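Side-chain contacts in pyruvate kinase (Pyrobaculum aerophilum, PDB 3QTG), which catalyses the last step of glycolysis, the interconversion of phosphoenolpyruvate and ADP with pyruvate and ATP, with the help of a divalent metal ion: residues G137-K142 and G159-G164; L319-E324 and L332-W337; I377-M382 and R388-F393. All coordinates share one frame; numbering follows the deposited sequence.

In the fold
The three contacts follow one another along the chain without overlapping, and each belongs to a different domain of the subunit. Contact 1 joins the two-stranded sheet 94-96/159-161 to the mixed sheet that holds strand 139-146, in the B domain inserted after barrel strand 76-80. Contact 2 packs the eighth TIM-barrel strand, 318-321, against helix 331-343. Contact 3 lies in the C-terminal alpha/beta domain, between strand 376-380 and helix 385-391. Centres of contacts 1 and 2 are about 30 Å apart, of 2 and 3 about 28 Å, and of 1 and 3, on opposite sides of the chain's centre, about 49 Å. Each contact is buried and made within one domain, between segments near in sequence, so none bridges two domains.

Contact 1. Residues G137-K142 and G159-G164; sequences GRLRLK and GVITGG
L139 and I161 meet through aliphatic carbons alone, joining two separate sheets of the B domain of pyruvate kinase. The methyl CD2 of L139 comes to 3.9 Å from CG1 of I161, and the two side chains cross at about a right angle. In L139, CG lies anti to the backbone N (chi1 -176°), which carries the branched end out toward 159-164. With CG1 beside its own backbone N, I161 brings its ethyl arm nearer the leucine than its CB direction would suggest.

The second kind of contact is between a methyl and the main chain: the same CD2 rests 4.2 Å from CA of G159. Glycine suits this place because its lack of a side chain leaves room for CD2; a CB would lie on the leucine's side and too near it. L139 and G159 are also the closest pair of backbones, with CA atoms 6.5 Å apart.

Backbone pairing runs within each sheet. Strand 159-161 pairs with 94-96, G159 to V96 and I161 to I94, while 139-146 lies between 131-134 and 150-155. M134 touches I161 and is also the residue opposite the classic beta bulge at R138 and L139.

Because the join is wholly apolar, it depends on shape and burial and not on directed bonds; the side chain of I161 lies close to that of K165, which probably binds ATP.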
loop_
_atom_site.group_PDB
_atom_site.type_symbol
_atom_site.label_atom_id
_atom_site.label_comp_id
_atom_site.label_asym_id
_atom_site.label_seq_id
_atom_site.Cartn_x
_atom_site.Cartn_y
_atom_site.Cartn_z
ATOM N N GLY A 137 47.264 -6.395 11.741
ATOM C CA GLY A 137 46.764 -5.042 11.967
ATOM C C GLY A 137 47.382 -4.381 13.186
ATOM O O GLY A 137 47.082 -3.209 13.466
ATOM N N ARG A 138 48.224 -5.133 13.909
ATOM C CA ARG A 138 48.924 -4.663 15.122
ATOM C C ARG A 138 50.166 -3.788 14.861
ATOM O O ARG A 138 50.694 -3.136 15.770
ATOM C CB ARG A 138 49.354 -5.850 15.994
ATOM C CG ARG A 138 48.212 -6.774 16.440
ATOM C CD ARG A 138 48.627 -7.645 17.645
ATOM N NE ARG A 138 47.630 -8.691 17.930
ATOM C CZ ARG A 138 46.590 -8.556 18.759
ATOM N NH1 ARG A 138 46.377 -7.415 19.419
ATOM N NH2 ARG A 138 45.749 -9.576 18.927
ATOM N N LEU A 139 50.672 -3.820 13.640
ATOM C CA LEU A 139 51.760 -2.931 13.254
ATOM C C LEU A 139 51.240 -2.138 12.083
ATOM O O LEU A 139 50.949 -2.704 11.028
ATOM C CB LEU A 139 53.031 -3.723 12.901
ATOM C CG LEU A 139 54.335 -2.973 12.554
ATOM C CD1 LEU A 139 54.616 -1.757 13.456
ATOM C CD2 LEU A 139 55.544 -3.937 12.548
ATOM N N ARG A 140 51.071 -0.839 12.286
ATOM C CA ARG A 140 50.649 0.054 11.223
ATOM C C ARG A 140 51.822 0.935 10.838
ATOM O O ARG A 140 52.602 1.350 11.690
ATOM C CB ARG A 140 49.471 0.921 11.658
ATOM C CG ARG A 140 48.379 0.148 12.384
ATOM C CD ARG A 140 47.372 1.074 13.058
ATOM N NE ARG A 140 46.279 1.376 12.137
ATOM C CZ ARG A 140 46.189 2.509 11.472
ATOM N NH1 ARG A 140 47.107 3.421 11.655
ATOM N NH2 ARG A 140 45.188 2.734 10.645
ATOM N N LEU A 141 51.946 1.189 9.540
ATOM C CA LEU A 141 53.002 2.046 9.026
ATOM C C LEU A 141 52.383 3.034 8.051
ATOM O O LEU A 141 51.664 2.638 7.138
ATOM C CB LEU A 141 54.105 1.259 8.292
ATOM C CG LEU A 141 54.897 -0.024 8.625
ATOM C CD1 LEU A 141 56.317 0.208 9.249
ATOM C CD2 LEU A 141 54.102 -1.142 9.322
ATOM N N LYS A 142 52.701 4.312 8.239
ATOM C CA LYS A 142 52.143 5.383 7.422
ATOM C C LYS A 142 53.103 5.653 6.256
ATOM O O LYS A 142 54.247 6.020 6.482
ATOM C CB LYS A 142 52.025 6.653 8.272
ATOM C CG LYS A 142 50.714 7.379 8.208
ATOM C CD LYS A 142 50.151 7.574 6.817
ATOM C CE LYS A 142 48.740 8.167 6.933
ATOM N NZ LYS A 142 48.784 9.552 7.485
ATOM N N GLY A 159 57.712 -3.122 16.833
ATOM C CA GLY A 159 57.310 -4.415 16.317
ATOM C C GLY A 159 58.460 -5.137 15.651
ATOM O O GLY A 159 59.520 -4.559 15.407
ATOM N N VAL A 160 58.253 -6.420 15.385
ATOM C CA VAL A 160 59.271 -7.255 14.774
ATOM C C VAL A 160 58.652 -7.814 13.496
ATOM O O VAL A 160 57.611 -8.463 13.548
ATOM C CB VAL A 160 59.705 -8.393 15.720
ATOM C CG1 VAL A 160 60.765 -9.271 15.087
ATOM C CG2 VAL A 160 60.218 -7.810 17.038
ATOM N N ILE A 161 59.267 -7.502 12.358
ATOM C CA ILE A 161 58.832 -8.036 11.064
ATOM C C ILE A 161 59.623 -9.293 10.743
ATOM O O ILE A 161 60.855 -9.300 10.782
ATOM C CB ILE A 161 58.925 -6.991 9.919
ATOM C CG1 ILE A 161 57.993 -5.807 10.210
ATOM C CG2 ILE A 161 58.521 -7.621 8.593
ATOM C CD1 ILE A 161 58.316 -4.541 9.435
ATOM N N THR A 162 58.884 -10.358 10.456
ATOM C CA THR A 162 59.439 -11.670 10.165
ATOM C C THR A 162 59.113 -12.037 8.697
ATOM O O THR A 162 58.058 -11.650 8.175
ATOM C CB THR A 162 58.867 -12.736 11.192
ATOM O OG1 THR A 162 59.353 -12.421 12.498
ATOM C CG2 THR A 162 59.324 -14.122 10.897
ATOM N N GLY A 163 60.024 -12.777 8.054
ATOM C CA GLY A 163 59.789 -13.342 6.733
ATOM C C GLY A 163 58.569 -14.245 6.719
ATOM O O GLY A 163 58.316 -14.996 7.663
ATOM N N GLY A 164 57.784 -14.157 5.663
ATOM C CA GLY A 164 56.613 -14.997 5.559
ATOM C C GLY A 164 55.355 -14.397 6.148
ATOM O O GLY A 164 54.282 -14.926 5.927
#

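Contact 2. Residues L319-E324 and L332-W337; sequences LWLTNE and LAAVSW
L321 points its isobutyl end at the helix segment 332-337 and lies against it with one methyl, CD1. That methyl touches the backbone of A334, 3.8 Å from its carbonyl O, and then sits between two side chains, 4.1 Å from A334 CB and 3.9 Å from V335 CG1. The open form of the leucine, with CG anti to the carbonyl carbon (chi1 -56°) and CD1 extended away from CA, is what carries CD1 this far from the strand. V335 meets it with CG1 alone.

A334 turns its methyl toward 319-324. Its CB stands 4.2 Å from E324 CB and 3.8 Å from E324 O, while the two CA atoms come within 6.3 Å; alanine suits a place where the backbones run this close. E324 starts toward the helix but then bends at chi2 (96°), taking its carboxylate away from the alanine. OE1 accepts the backbone N-H of T322 in a short, bent bond of 2.7 Å, on its syn side and 31° out of the carboxylate plane. OE2 receives the backbone N-H groups of L290 and L291, so both oxygens of this buried acid have partners, and the group ends near T288, which probably binds substrate.

L321 lies on the eighth strand of the TIM barrel, and E324 belongs to the short helix 323-326 that follows it. Strand 318-321 pairs with strands 18-22 and 284-287, closing the barrel; helix 331-343 packs on its outside, where V335 also touches A21 of strand 18-22 and W337 reaches I305 of helix 302-313 and L263 of a second subunit.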
loop_
_atom_site.group_PDB
_atom_site.type_symbol
_atom_site.label_atom_id
_atom_site.label_comp_id
_atom_site.label_asym_id
_atom_site.label_seq_id
_atom_site.Cartn_x
_atom_site.Cartn_y
_atom_site.Cartn_z
ATOM N N LEU A 319 25.078 -18.345 10.276
ATOM C CA LEU A 319 26.142 -17.699 11.051
ATOM C C LEU A 319 27.276 -18.702 11.236
ATOM O O LEU A 319 27.043 -19.863 11.586
ATOM C CB LEU A 319 25.646 -17.186 12.417
ATOM C CG LEU A 319 24.464 -16.179 12.455
ATOM C CD1 LEU A 319 23.912 -16.025 13.858
ATOM C CD2 LEU A 319 24.827 -14.802 11.911
ATOM N N TRP A 320 28.502 -18.257 10.969
ATOM C CA TRP A 320 29.650 -19.151 10.950
ATOM C C TRP A 320 30.591 -18.783 12.089
ATOM O O TRP A 320 31.132 -17.689 12.118
ATOM C CB TRP A 320 30.398 -19.001 9.621
ATOM C CG TRP A 320 29.638 -19.398 8.376
ATOM C CD1 TRP A 320 28.291 -19.636 8.253
ATOM C CD2 TRP A 320 30.199 -19.597 7.073
ATOM N NE1 TRP A 320 27.989 -19.981 6.958
ATOM C CE2 TRP A 320 29.145 -19.973 6.215
ATOM C CE3 TRP A 320 31.501 -19.520 6.554
ATOM C CZ2 TRP A 320 29.347 -20.254 4.850
ATOM C CZ3 TRP A 320 31.696 -19.790 5.199
ATOM C CH2 TRP A 320 30.623 -20.145 4.362
ATOM N N LEU A 321 30.777 -19.696 13.026
ATOM C CA LEU A 321 31.825 -19.552 14.035
ATOM C C LEU A 321 33.159 -19.987 13.459
ATOM O O LEU A 321 33.238 -20.989 12.737
ATOM C CB LEU A 321 31.489 -20.394 15.268
ATOM C CG LEU A 321 30.143 -20.141 15.963
ATOM C CD1 LEU A 321 29.989 -20.991 17.228
ATOM C CD2 LEU A 321 29.957 -18.660 16.278
ATOM N N THR A 322 34.216 -19.238 13.776
ATOM C CA THR A 322 35.544 -19.577 13.284
ATOM C C THR A 322 36.480 -19.977 14.429
ATOM O O THR A 322 36.450 -21.135 14.847
ATOM C CB THR A 322 36.108 -18.492 12.329
ATOM O OG1 THR A 322 36.025 -17.208 12.955
ATOM C CG2 THR A 322 35.273 -18.455 11.046
ATOM N N ASN A 323 37.279 -19.037 14.942
ATOM C CA ASN A 323 38.225 -19.301 16.046
ATOM C C ASN A 323 37.581 -19.852 17.295
ATOM O O ASN A 323 38.195 -20.670 18.004
ATOM C CB ASN A 323 38.951 -18.034 16.434
ATOM C CG ASN A 323 39.575 -17.339 15.253
ATOM O OD1 ASN A 323 39.242 -16.186 14.965
ATOM N ND2 ASN A 323 40.478 -18.026 14.557
ATOM N N GLU A 324 36.356 -19.380 17.562
ATOM C CA GLU A 324 35.537 -19.761 18.717
ATOM C C GLU A 324 35.440 -21.269 18.873
ATOM O O GLU A 324 35.300 -21.779 19.988
ATOM C CB GLU A 324 34.096 -19.213 18.580
ATOM C CG GLU A 324 33.962 -17.710 18.449
ATOM C CD GLU A 324 33.861 -17.215 17.014
ATOM O OE1 GLU A 324 34.491 -17.814 16.111
ATOM O OE2 GLU A 324 33.155 -16.205 16.783
ATOM N N LEU A 332 32.371 -26.401 22.510
ATOM C CA LEU A 332 31.002 -26.823 22.804
ATOM C C LEU A 332 30.130 -25.710 23.376
ATOM O O LEU A 332 28.997 -25.571 22.974
ATOM C CB LEU A 332 30.960 -28.058 23.724
ATOM C CG LEU A 332 29.561 -28.535 24.156
ATOM C CD1 LEU A 332 28.671 -28.938 22.972
ATOM C CD2 LEU A 332 29.625 -29.684 25.174
ATOM N N ALA A 333 30.641 -24.947 24.333
ATOM C CA ALA A 333 29.884 -23.825 24.885
ATOM C C ALA A 333 29.547 -22.815 23.793
ATOM O O ALA A 333 28.474 -22.231 23.804
ATOM C CB ALA A 333 30.663 -23.149 25.996
ATOM N N ALA A 334 30.473 -22.635 22.854
ATOM C CA ALA A 334 30.328 -21.675 21.764
ATOM C C ALA A 334 29.159 -22.020 20.841
ATOM O O ALA A 334 28.314 -21.163 20.604
ATOM C CB ALA A 334 31.628 -21.534 20.985
ATOM N N VAL A 335 29.083 -23.267 20.365
ATOM C CA VAL A 335 27.943 -23.699 19.537
ATOM C C VAL A 335 26.636 -23.792 20.315
ATOM O O VAL A 335 25.541 -23.590 19.757
ATOM C CB VAL A 335 28.204 -25.015 18.745
ATOM C CG1 VAL A 335 29.365 -24.833 17.762
ATOM C CG2 VAL A 335 28.425 -26.218 19.666
ATOM N N SER A 336 26.755 -24.088 21.608
ATOM C CA SER A 336 25.601 -24.202 22.477
ATOM C C SER A 336 24.973 -22.823 22.673
ATOM O O SER A 336 23.769 -22.673 22.523
ATOM C CB SER A 336 26.004 -24.844 23.805
ATOM O OG SER A 336 24.879 -25.019 24.645
ATOM N N TRP A 337 25.796 -21.815 22.958
ATOM C CA TRP A 337 25.328 -20.429 23.066
ATOM C C TRP A 337 24.805 -19.829 21.753
ATOM O O TRP A 337 23.822 -19.088 21.768
ATOM C CB TRP A 337 26.405 -19.542 23.672
ATOM C CG TRP A 337 26.294 -19.473 25.151
ATOM C CD1 TRP A 337 27.046 -20.159 26.072
ATOM C CD2 TRP A 337 25.360 -18.692 25.900
ATOM N NE1 TRP A 337 26.642 -19.842 27.337
ATOM C CE2 TRP A 337 25.608 -18.946 27.269
ATOM C CE3 TRP A 337 24.343 -17.791 25.549
ATOM C CZ2 TRP A 337 24.876 -18.332 28.294
ATOM C CZ3 TRP A 337 23.605 -17.185 26.570
ATOM C CH2 TRP A 337 23.879 -17.459 27.926
#

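Contact 3. Residues I377-M382 and R388-F393; sequences ILVFSM and RRIAKF. With SO4 (sulfate ion), chain C.
I390 reaches from helix 385-391 to V379 on strand 376-380, within the first beta-alpha-beta unit of the C-terminal alpha/beta domain, which returns to the sheet as strand 399-403. The two side chains approach tip to tip, CD1 of I390 meeting CG2 of V379 at 3.4 Å, tighter than usual for two methyls. Two residues earlier on the same strand, I377 crosses I390 at a slant and pairs CD1 with CG2 of I390 at 4.1 Å; its own CG2 lies 4.1 Å from I390 CD1.

Residues two apart on a strand face the same way, so I377 and V379 together offer the helix one beta-branched surface. I390 meets it with two of its branches: CG1 lies anti to the carbonyl carbon (chi1 -79°), sending CD1 to the strand, while CG2 serves I377. Behind this first shell, I377 and V379 also touch V399 of the neighbouring strand, and V367 of helix 358-373 packs on I390. Backbone bonds to Y400 and G402 join V379 to the parallel neighbour strand 399-403.

Past the strand end, the S381 hydroxyl and the backbone N-H groups that lead into helix 385-391 hold a sulfate, probably from the crystallisation liquor. The backbone N-H groups of S383, T385 and L386 and the hydroxyl of Y428 bind it as well, a setting that suits an anion at a helix N-terminus. S381 OG donates to sulfate O3 at 2.6 Å, and M382 N reaches sulfate O1, also at 2.6 Å, with an N-H...O angle of 158°.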
loop_
_atom_site.group_PDB
_atom_site.type_symbol
_atom_site.label_atom_id
_atom_site.label_comp_id
_atom_site.label_asym_id
_atom_site.label_seq_id
_atom_site.Cartn_x
_atom_site.Cartn_y
_atom_site.Cartn_z
ATOM N N ILE A 377 5.364 -25.475 5.040
ATOM C CA ILE A 377 5.659 -25.808 3.657
ATOM C C ILE A 377 6.476 -27.066 3.576
ATOM O O ILE A 377 7.469 -27.233 4.304
ATOM C CB ILE A 377 6.376 -24.654 2.912
ATOM C CG1 ILE A 377 5.546 -23.375 3.028
ATOM C CG2 ILE A 377 6.709 -25.061 1.434
ATOM C CD1 ILE A 377 6.208 -22.089 2.435
ATOM N N LEU A 378 6.040 -27.945 2.672
ATOM C CA LEU A 378 6.738 -29.174 2.339
ATOM C C LEU A 378 7.084 -29.107 0.862
ATOM O O LEU A 378 6.249 -28.717 0.067
ATOM C CB LEU A 378 5.827 -30.388 2.597
ATOM C CG LEU A 378 5.554 -30.915 4.008
ATOM C CD1 LEU A 378 5.029 -29.836 4.954
ATOM C CD2 LEU A 378 4.534 -32.070 3.913
ATOM N N VAL A 379 8.307 -29.469 0.493
ATOM C CA VAL A 379 8.741 -29.440 -0.911
ATOM C C VAL A 379 9.408 -30.749 -1.264
ATOM O O VAL A 379 10.294 -31.208 -0.525
ATOM C CB VAL A 379 9.837 -28.347 -1.195
ATOM C CG1 VAL A 379 10.045 -28.147 -2.700
ATOM C CG2 VAL A 379 9.514 -27.044 -0.532
ATOM N N PHE A 380 9.022 -31.332 -2.399
ATOM C CA PHE A 380 9.824 -32.387 -3.000
ATOM C C PHE A 380 10.665 -31.836 -4.154
ATOM O O PHE A 380 10.163 -31.261 -5.126
ATOM C CB PHE A 380 9.035 -33.648 -3.391
ATOM C CG PHE A 380 9.903 -34.893 -3.440
ATOM C CD1 PHE A 380 10.176 -35.612 -2.280
ATOM C CD2 PHE A 380 10.481 -35.311 -4.631
ATOM C CE1 PHE A 380 10.992 -36.753 -2.311
ATOM C CE2 PHE A 380 11.322 -36.440 -4.669
ATOM C CZ PHE A 380 11.573 -37.155 -3.502
ATOM N N SER A 381 11.972 -32.010 -4.006
ATOM C CA SER A 381 12.932 -31.310 -4.823
ATOM C C SER A 381 14.031 -32.277 -5.242
ATOM O O SER A 381 14.652 -32.905 -4.392
ATOM C CB SER A 381 13.504 -30.143 -4.012
ATOM O OG SER A 381 14.184 -29.220 -4.833
ATOM N N MET A 382 14.239 -32.406 -6.551
ATOM C CA MET A 382 15.262 -33.296 -7.112
ATOM C C MET A 382 16.681 -32.745 -6.933
ATOM O O MET A 382 17.569 -33.461 -6.473
ATOM C CB MET A 382 14.995 -33.573 -8.597
ATOM C CG MET A 382 13.741 -34.395 -8.879
ATOM S SD MET A 382 13.602 -35.900 -7.889
ATOM C CE MET A 382 12.398 -36.863 -8.824
ATOM N N ARG A 388 15.256 -23.978 -2.566
ATOM C CA ARG A 388 15.942 -22.678 -2.542
ATOM C C ARG A 388 15.080 -21.483 -2.979
ATOM O O ARG A 388 15.166 -20.404 -2.386
ATOM C CB ARG A 388 17.214 -22.730 -3.392
ATOM C CG ARG A 388 18.366 -23.493 -2.719
ATOM C CD ARG A 388 19.562 -23.617 -3.680
ATOM N NE ARG A 388 20.478 -24.683 -3.268
ATOM C CZ ARG A 388 21.579 -24.463 -2.555
ATOM N NH1 ARG A 388 21.900 -23.218 -2.191
ATOM N NH2 ARG A 388 22.369 -25.477 -2.213
ATOM N N ARG A 389 14.272 -21.652 -4.021
ATOM C CA ARG A 389 13.428 -20.549 -4.448
ATOM C C ARG A 389 12.390 -20.191 -3.360
ATOM O O ARG A 389 12.069 -19.034 -3.169
ATOM C CB ARG A 389 12.762 -20.844 -5.789
ATOM C CG ARG A 389 11.988 -19.650 -6.358
ATOM C CD ARG A 389 11.249 -19.989 -7.651
ATOM N NE ARG A 389 12.055 -20.812 -8.545
ATOM C CZ ARG A 389 12.988 -20.354 -9.369
ATOM N NH1 ARG A 389 13.677 -21.216 -10.121
ATOM N NH2 ARG A 389 13.244 -19.048 -9.446
ATOM N N ILE A 390 11.892 -21.185 -2.644
ATOM C CA ILE A 390 10.971 -20.937 -1.537
ATOM C C ILE A 390 11.686 -20.217 -0.404
ATOM O O ILE A 390 11.171 -19.216 0.108
ATOM C CB ILE A 390 10.277 -22.243 -1.026
ATOM C CG1 ILE A 390 9.118 -22.621 -1.966
ATOM C CG2 ILE A 390 9.745 -22.059 0.408
ATOM C CD1 ILE A 390 8.808 -24.086 -1.981
ATOM N N ALA A 391 12.863 -20.728 -0.030
ATOM C CA ALA A 391 13.646 -20.167 1.079
ATOM C C ALA A 391 13.964 -18.695 0.930
ATOM O O ALA A 391 13.988 -17.957 1.923
ATOM C CB ALA A 391 14.936 -20.968 1.312
ATOM N N LYS A 392 14.217 -18.252 -0.298
ATOM C CA LYS A 392 14.666 -16.863 -0.487
ATOM C C LYS A 392 13.573 -15.870 -0.164
ATOM O O LYS A 392 13.863 -14.698 0.048
ATOM C CB LYS A 392 15.222 -16.615 -1.889
ATOM C CG LYS A 392 14.195 -16.559 -2.985
ATOM C CD LYS A 392 14.867 -16.539 -4.342
ATOM C CE LYS A 392 13.872 -16.075 -5.382
ATOM N NZ LYS A 392 14.465 -16.145 -6.723
ATOM N N PHE A 393 12.317 -16.338 -0.137
ATOM C CA PHE A 393 11.209 -15.465 0.242
ATOM C C PHE A 393 10.977 -15.510 1.727
ATOM O O PHE A 393 10.015 -14.931 2.199
ATOM C CB PHE A 393 9.918 -15.786 -0.540
ATOM C CG PHE A 393 10.030 -15.478 -2.009
ATOM C CD1 PHE A 393 9.939 -14.166 -2.468
ATOM C CD2 PHE A 393 10.271 -16.496 -2.924
ATOM C CE1 PHE A 393 10.064 -13.885 -3.832
ATOM C CE2 PHE A 393 10.383 -16.228 -4.266
ATOM C CZ PHE A 393 10.271 -14.914 -4.719
HETATM S S SO4 C . 13.800 -29.289 -8.287
HETATM O O1 SO4 C . 13.249 -30.622 -8.200
HETATM O O2 SO4 C . 15.264 -29.389 -8.225
HETATM O O3 SO4 C . 13.332 -28.463 -7.174
HETATM O O4 SO4 C . 13.429 -28.609 -9.528
#